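Local coordinates for protein beta-galactosidase (Geobacillus stearothermophilus, PDB 4OIF) that probably hydrolyses terminal non-reducing beta-D-galactose residues of beta-D-galactosides and is a zinc-binding member of glycoside hydrolase family 42, at residues 411-416 with 454-459; 467-472 with 614-619. All blocks are in the same frame, centred on the assembly; numbering follows the deposited sequence. Where two conformers were deposited one is given.

How the contacts relate
Contacts 1 and 2 lie side by side within the trimerisation-domain range, their centres about 7 Å apart. Contact 1 pairs strand 413-416 with the edge strand 456-459. Contact 2 starts from 467-472, whose strand flanks 413-416 on its other side, and reaches the loop after helix 600-613. The two join directly. Leu-416 N lies 2.8 Å from Ile-472 O, a probable backbone hydrogen bond. Asp-457 OD2 lies 2.8 Å from Tyr-468 OH, probably also hydrogen-bonded. Ile-454 packs on the 614-619 loop. Along the chain contact 1 closes before contact 2 opens. Both are away from the zinc site and the predicted catalytic glutamates.

Contact 1 (411-416 with 454-459); sequences AEVAIL and IPVDVI
Ile-459 turns CG1 in between its backbone N and carbonyl carbon (chi1 66°), which carries CD1 over Ala-414 CB at 3.7 Å. Asp-457 swings its carboxylate beside its own backbone N (chi1 -81°), which sets OD1 3.6 Å from Ala-411 CB. The motif is a beta-alpha-beta crossover. Strands 413-416 and 456-459 are parallel neighbours, and helix 438-451 lies in the connection between them. It belongs to the glutaminase-like trimerisation domain, where 456-459 is the edge strand of the sheet within the chain. The short strand axes make an angle of 26°.

Three backbone hydrogen bonds hold the pair. Asp-457 N gives one to Val-413 O (2.9 Å). Ile-415 N gives the next to Asp-457 O (2.9 Å). Ile-459 N gives the third to Ile-415 O (2.8 Å).

The sheet has two different faces. Val-413, Ile-415 and Val-456 lie under helix 438-451, against Tyr-446 and Phe-449. Here the Ile-415 and Val-456 side chains cross obliquely, CG1 of each 4.0 Å apart. Val-458, on the same face, meets helix 296-312 through Phe-305 and Leu-309. On the other face Ala-414 and Ile-459 pack on Tyr-468 and Leu-471.

Asp-457 is a buried acid with several partners. Its OD1 forms a salt bridge with Arg-311, and its OD2 is hydrogen-bonded to Tyr-468 OH and Gln-315 NE2. These contacts probably stabilise its negative charge. A water also ties it to 411-416: it accepts from Ala-411 N at 2.7 Å and donates to Asp-457 OD2 at 2.7 Å.

Contact 2 (467-472 with 614-619); sequences RYKLLI and LDLRPV
Lys-469 and Leu-616 run alongside each other in opposite directions, with the lysine CD 3.9 Å from Leu-616 CD2. Leu-470 meets the same leucine at about a right angle, CD2 to CD1, at 3.9 Å. Leu-616 therefore touches both neighbours, one with each methyl. Leu-614 comes in with CD1, which rests 3.9 Å from Leu-470 CB.

The contact joins the start of strand 470-473 to the C-terminal end of helix 600-613. That helix end is a Schellman motif, with Asp-615 at positive phi. The chain then turns so that Leu-616 points back to the sheet, where Val-413 and Phe-449 of helix 438-451 also touch it.

Lys-469 is the polar link. Its CG lies beside the backbone N (chi1 -67°) and the chain is extended beyond it, so NZ reaches Leu-614 O at 2.8 Å. The ammonium approaches this carbonyl nearly head-on, with a C=O...N angle of 172°. NZ also forms a salt bridge with Glu-412 OE2. Asp-615 instead turns to Arg-617, and its OD1 lies 3.2 Å from the arginine NE in a salt bridge.

With an alanine in place of Lys-469, Leu-614 O and Glu-412 would probably each lose this cationic partner, and Leu-616 CD2 would lose the aliphatic chain beside it.

The chemistry is thus split. Leucines pack on the inner side, while one lysine serves both a carboxylate and a carbonyl at a helix C-terminus, where its positive charge is likely to be favoured by the helix dipole.

Contact 1 (411-416 with 454-459)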
loop_
_atom_site.group_PDB
_atom_site.type_symbol
_atom_site.label_atom_id
_atom_site.label_comp_id
_atom_site.label_asym_id
_atom_site.label_seq_id
_atom_site.Cartn_x
_atom_site.Cartn_y
_atom_site.Cartn_z
ATOM N N ALA A 411 -9.102 23.355 -36.422
ATOM C CA ALA A 411 -10.127 23.510 -35.408
ATOM C C ALA A 411 -10.243 24.978 -35.029
ATOM O O ALA A 411 -9.261 25.714 -35.076
ATOM C CB ALA A 411 -9.803 22.644 -34.175
ATOM N N GLU A 412 -11.448 25.401 -34.663
ATOM C CA GLU A 412 -11.671 26.759 -34.171
ATOM C C GLU A 412 -11.642 26.816 -32.655
ATOM O O GLU A 412 -11.793 27.887 -32.062
ATOM C CB GLU A 412 -13.004 27.289 -34.667
ATOM C CG GLU A 412 -13.137 27.259 -36.162
ATOM C CD GLU A 412 -14.468 27.771 -36.608
ATOM O OE1 GLU A 412 -15.476 27.087 -36.337
ATOM O OE2 GLU A 412 -14.503 28.862 -37.210
ATOM N N VAL A 413 -11.466 25.649 -32.042
ATOM C CA VAL A 413 -11.468 25.528 -30.595
ATOM C C VAL A 413 -10.182 24.878 -30.127
ATOM O O VAL A 413 -9.750 23.847 -30.656
ATOM C CB VAL A 413 -12.675 24.707 -30.078
ATOM C CG1 VAL A 413 -12.695 24.693 -28.566
ATOM C CG2 VAL A 413 -13.970 25.294 -30.607
ATOM N N ALA A 414 -9.572 25.502 -29.127
ATOM C CA ALA A 414 -8.341 25.001 -28.563
ATOM C C ALA A 414 -8.493 24.801 -27.061
ATOM O O ALA A 414 -9.127 25.608 -26.391
ATOM C CB ALA A 414 -7.196 25.957 -28.870
ATOM N N ILE A 415 -7.925 23.708 -26.552
ATOM C CA ILE A 415 -7.753 23.502 -25.117
ATOM C C ILE A 415 -6.252 23.552 -24.766
ATOM O O ILE A 415 -5.451 22.799 -25.303
ATOM C CB ILE A 415 -8.348 22.163 -24.664
ATOM C CG1 ILE A 415 -9.852 22.135 -24.923
ATOM C CG2 ILE A 415 -8.022 21.899 -23.187
ATOM C CD1 ILE A 415 -10.538 20.853 -24.457
ATOM N N LEU A 416 -5.869 24.453 -23.877
ATOM C CA LEU A 416 -4.472 24.634 -23.541
ATOM C C LEU A 416 -4.058 23.684 -22.413
ATOM O O LEU A 416 -4.680 23.639 -21.353
ATOM C CB LEU A 416 -4.209 26.094 -23.161
ATOM C CG LEU A 416 -2.829 26.504 -22.650
ATOM C CD1 LEU A 416 -1.770 26.249 -23.676
ATOM C CD2 LEU A 416 -2.842 27.980 -22.245
ATOM N N ILE A 454 -17.507 18.827 -32.589
ATOM C CA ILE A 454 -16.801 20.051 -32.906
ATOM C C ILE A 454 -15.295 19.822 -32.826
ATOM O O ILE A 454 -14.784 19.370 -31.802
ATOM C CB ILE A 454 -17.228 21.178 -31.972
ATOM C CG1 ILE A 454 -18.702 21.492 -32.235
ATOM C CG2 ILE A 454 -16.353 22.392 -32.184
ATOM C CD1 ILE A 454 -19.174 22.757 -31.619
ATOM N N PRO A 455 -14.584 20.105 -33.925
ATOM C CA PRO A 455 -13.151 19.807 -33.961
ATOM C C PRO A 455 -12.432 20.579 -32.867
ATOM O O PRO A 455 -12.775 21.732 -32.613
ATOM C CB PRO A 455 -12.719 20.270 -35.361
ATOM C CG PRO A 455 -13.979 20.324 -36.152
ATOM C CD PRO A 455 -15.050 20.718 -35.180
ATOM N N VAL A 456 -11.478 19.931 -32.205
ATOM C CA VAL A 456 -10.713 20.575 -31.150
ATOM C C VAL A 456 -9.228 20.268 -31.309
ATOM O O VAL A 456 -8.847 19.127 -31.570
ATOM C CB VAL A 456 -11.187 20.130 -29.741
ATOM C CG1 VAL A 456 -10.275 20.699 -28.661
ATOM C CG2 VAL A 456 -12.612 20.571 -29.505
ATOM N N ASP A 457 -8.405 21.304 -31.200
ATOM C CA ASP A 457 -6.976 21.134 -31.017
ATOM C C ASP A 457 -6.685 21.187 -29.523
ATOM O O ASP A 457 -7.169 22.085 -28.828
ATOM C CB ASP A 457 -6.187 22.232 -31.738
ATOM C CG ASP A 457 -6.017 21.970 -33.226
ATOM O OD1 ASP A 457 -6.594 20.999 -33.758
ATOM O OD2 ASP A 457 -5.304 22.758 -33.867
ATOM N N VAL A 458 -5.905 20.240 -29.017
ATOM C CA VAL A 458 -5.388 20.377 -27.656
ATOM C C VAL A 458 -3.949 20.841 -27.768
ATOM O O VAL A 458 -3.076 20.079 -28.155
ATOM C CB VAL A 458 -5.480 19.069 -26.857
ATOM C CG1 VAL A 458 -4.891 19.249 -25.463
ATOM C CG2 VAL A 458 -6.931 18.618 -26.759
ATOM N N ILE A 459 -3.723 22.109 -27.444
ATOM C CA ILE A 459 -2.456 22.782 -27.712
ATOM C C ILE A 459 -1.611 23.027 -26.472
ATOM O O ILE A 459 -2.035 22.775 -25.346
ATOM C CB ILE A 459 -2.683 24.148 -28.380
ATOM C CG1 ILE A 459 -3.400 25.086 -27.400
ATOM C CG2 ILE A 459 -3.440 23.980 -29.717
ATOM C CD1 ILE A 459 -3.618 26.468 -27.927
HETATM O O HOH W 1 -6.443 23.741 -36.117
HETATM O O HOH W 2 -13.351 23.826 -34.443
#

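Contact 2 (467-472 with 614-619)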
loop_
_atom_site.group_PDB
_atom_site.type_symbol
_atom_site.label_atom_id
_atom_site.label_comp_id
_atom_site.label_asym_id
_atom_site.label_seq_id
_atom_site.Cartn_x
_atom_site.Cartn_y
_atom_site.Cartn_z
ATOM N N ARG A 467 -5.072 31.769 -33.756
ATOM C CA ARG A 467 -5.719 30.995 -34.805
ATOM C C ARG A 467 -7.055 30.407 -34.355
ATOM O O ARG A 467 -7.777 29.804 -35.148
ATOM C CB ARG A 467 -4.786 29.884 -35.281
ATOM C CG ARG A 467 -3.374 30.363 -35.564
ATOM C CD ARG A 467 -2.778 29.658 -36.775
ATOM N NE ARG A 467 -3.491 29.987 -38.010
ATOM C CZ ARG A 467 -3.235 29.429 -39.191
ATOM N NH1 ARG A 467 -2.284 28.509 -39.304
ATOM N NH2 ARG A 467 -3.934 29.788 -40.261
ATOM N N TYR A 468 -7.393 30.587 -33.082
ATOM C CA TYR A 468 -8.626 30.005 -32.540
ATOM C C TYR A 468 -9.636 31.063 -32.111
ATOM O O TYR A 468 -9.262 32.180 -31.745
ATOM C CB TYR A 468 -8.298 29.084 -31.358
ATOM C CG TYR A 468 -7.279 28.035 -31.720
ATOM C CD1 TYR A 468 -7.658 26.850 -32.337
ATOM C CD2 TYR A 468 -5.934 28.247 -31.478
ATOM C CE1 TYR A 468 -6.727 25.907 -32.688
ATOM C CE2 TYR A 468 -4.993 27.305 -31.829
ATOM C CZ TYR A 468 -5.393 26.139 -32.432
ATOM O OH TYR A 468 -4.440 25.210 -32.784
ATOM N N LYS A 469 -10.916 30.708 -32.174
ATOM C CA LYS A 469 -11.988 31.581 -31.702
ATOM C C LYS A 469 -12.143 31.448 -30.201
ATOM O O LYS A 469 -12.426 32.409 -29.494
ATOM C CB LYS A 469 -13.322 31.233 -32.355
ATOM C CG LYS A 469 -13.455 31.489 -33.848
ATOM C CD LYS A 469 -14.882 31.134 -34.253
ATOM C CE LYS A 469 -15.220 31.537 -35.671
ATOM N NZ LYS A 469 -16.536 30.920 -36.035
ATOM N N LEU A 470 -11.980 30.218 -29.739
ATOM C CA LEU A 470 -12.246 29.856 -28.371
ATOM C C LEU A 470 -11.051 29.106 -27.833
ATOM O O LEU A 470 -10.668 28.070 -28.384
ATOM C CB LEU A 470 -13.505 29.005 -28.278
ATOM C CG LEU A 470 -13.840 28.439 -26.898
ATOM C CD1 LEU A 470 -13.996 29.537 -25.851
ATOM C CD2 LEU A 470 -15.090 27.581 -26.965
ATOM N N LEU A 471 -10.446 29.666 -26.788
ATOM C CA LEU A 471 -9.331 29.052 -26.084
ATOM C C LEU A 471 -9.729 28.727 -24.641
ATOM O O LEU A 471 -10.132 29.602 -23.872
ATOM C CB LEU A 471 -8.103 29.962 -26.104
ATOM C CG LEU A 471 -6.900 29.399 -25.336
ATOM C CD1 LEU A 471 -6.514 28.035 -25.883
ATOM C CD2 LEU A 471 -5.718 30.342 -25.393
ATOM N N ILE A 472 -9.608 27.453 -24.293
ATOM C CA ILE A 472 -9.989 26.943 -22.988
ATOM C C ILE A 472 -8.740 26.521 -22.208
ATOM O O ILE A 472 -8.065 25.570 -22.574
ATOM C CB ILE A 472 -10.970 25.753 -23.144
ATOM C CG1 ILE A 472 -12.245 26.223 -23.850
ATOM C CG2 ILE A 472 -11.288 25.097 -21.797
ATOM C CD1 ILE A 472 -13.154 25.097 -24.308
ATOM N N LEU A 614 -20.299 31.840 -31.016
ATOM C CA LEU A 614 -19.146 31.894 -31.902
ATOM C C LEU A 614 -19.338 31.117 -33.195
ATOM O O LEU A 614 -18.399 30.998 -33.994
ATOM C CB LEU A 614 -17.911 31.357 -31.187
ATOM C CG LEU A 614 -17.540 32.109 -29.929
ATOM C CD1 LEU A 614 -16.274 31.509 -29.354
ATOM C CD2 LEU A 614 -17.354 33.568 -30.284
ATOM N N ASP A 615 -20.538 30.587 -33.400
ATOM C CA ASP A 615 -20.820 29.804 -34.598
ATOM C C ASP A 615 -19.835 28.639 -34.741
ATOM O O ASP A 615 -19.142 28.515 -35.748
ATOM C CB ASP A 615 -20.780 30.699 -35.844
ATOM C CG ASP A 615 -21.247 29.978 -37.102
ATOM O OD1 ASP A 615 -22.153 29.120 -37.009
ATOM O OD2 ASP A 615 -20.693 30.259 -38.185
ATOM N N LEU A 616 -19.772 27.803 -33.709
ATOM C CA LEU A 616 -18.913 26.627 -33.705
ATOM C C LEU A 616 -19.680 25.430 -34.237
ATOM O O LEU A 616 -20.688 25.027 -33.654
ATOM C CB LEU A 616 -18.396 26.342 -32.295
ATOM C CG LEU A 616 -17.709 27.524 -31.620
ATOM C CD1 LEU A 616 -17.258 27.137 -30.225
ATOM C CD2 LEU A 616 -16.546 28.031 -32.471
ATOM N N ARG A 617 -19.203 24.865 -35.343
ATOM C CA ARG A 617 -19.909 23.777 -36.013
ATOM C C ARG A 617 -19.016 22.567 -36.247
ATOM O O ARG A 617 -17.791 22.680 -36.240
ATOM C CB ARG A 617 -20.483 24.258 -37.350
ATOM C CG ARG A 617 -21.766 25.055 -37.193
ATOM C CD ARG A 617 -22.444 25.330 -38.520
ATOM N NE ARG A 617 -22.109 26.642 -39.073
ATOM C CZ ARG A 617 -22.829 27.258 -40.010
ATOM N NH1 ARG A 617 -23.930 26.686 -40.493
ATOM N NH2 ARG A 617 -22.458 28.453 -40.460
ATOM N N PRO A 618 -19.630 21.393 -36.437
ATOM C CA PRO A 618 -18.870 20.261 -36.962
ATOM C C PRO A 618 -18.544 20.489 -38.424
ATOM O O PRO A 618 -19.091 21.405 -39.042
ATOM C CB PRO A 618 -19.832 19.088 -36.799
ATOM C CG PRO A 618 -21.177 19.715 -36.798
ATOM C CD PRO A 618 -21.005 21.012 -36.083
ATOM N N VAL A 619 -17.672 19.660 -38.977
ATOM C CA VAL A 619 -17.363 19.750 -40.390
ATOM C C VAL A 619 -18.573 19.277 -41.201
ATOM O O VAL A 619 -18.970 19.912 -42.162
ATOM C CB VAL A 619 -16.117 18.926 -40.726
ATOM C CG1 VAL A 619 -16.023 18.673 -42.220
ATOM C CG2 VAL A 619 -14.872 19.623 -40.194
#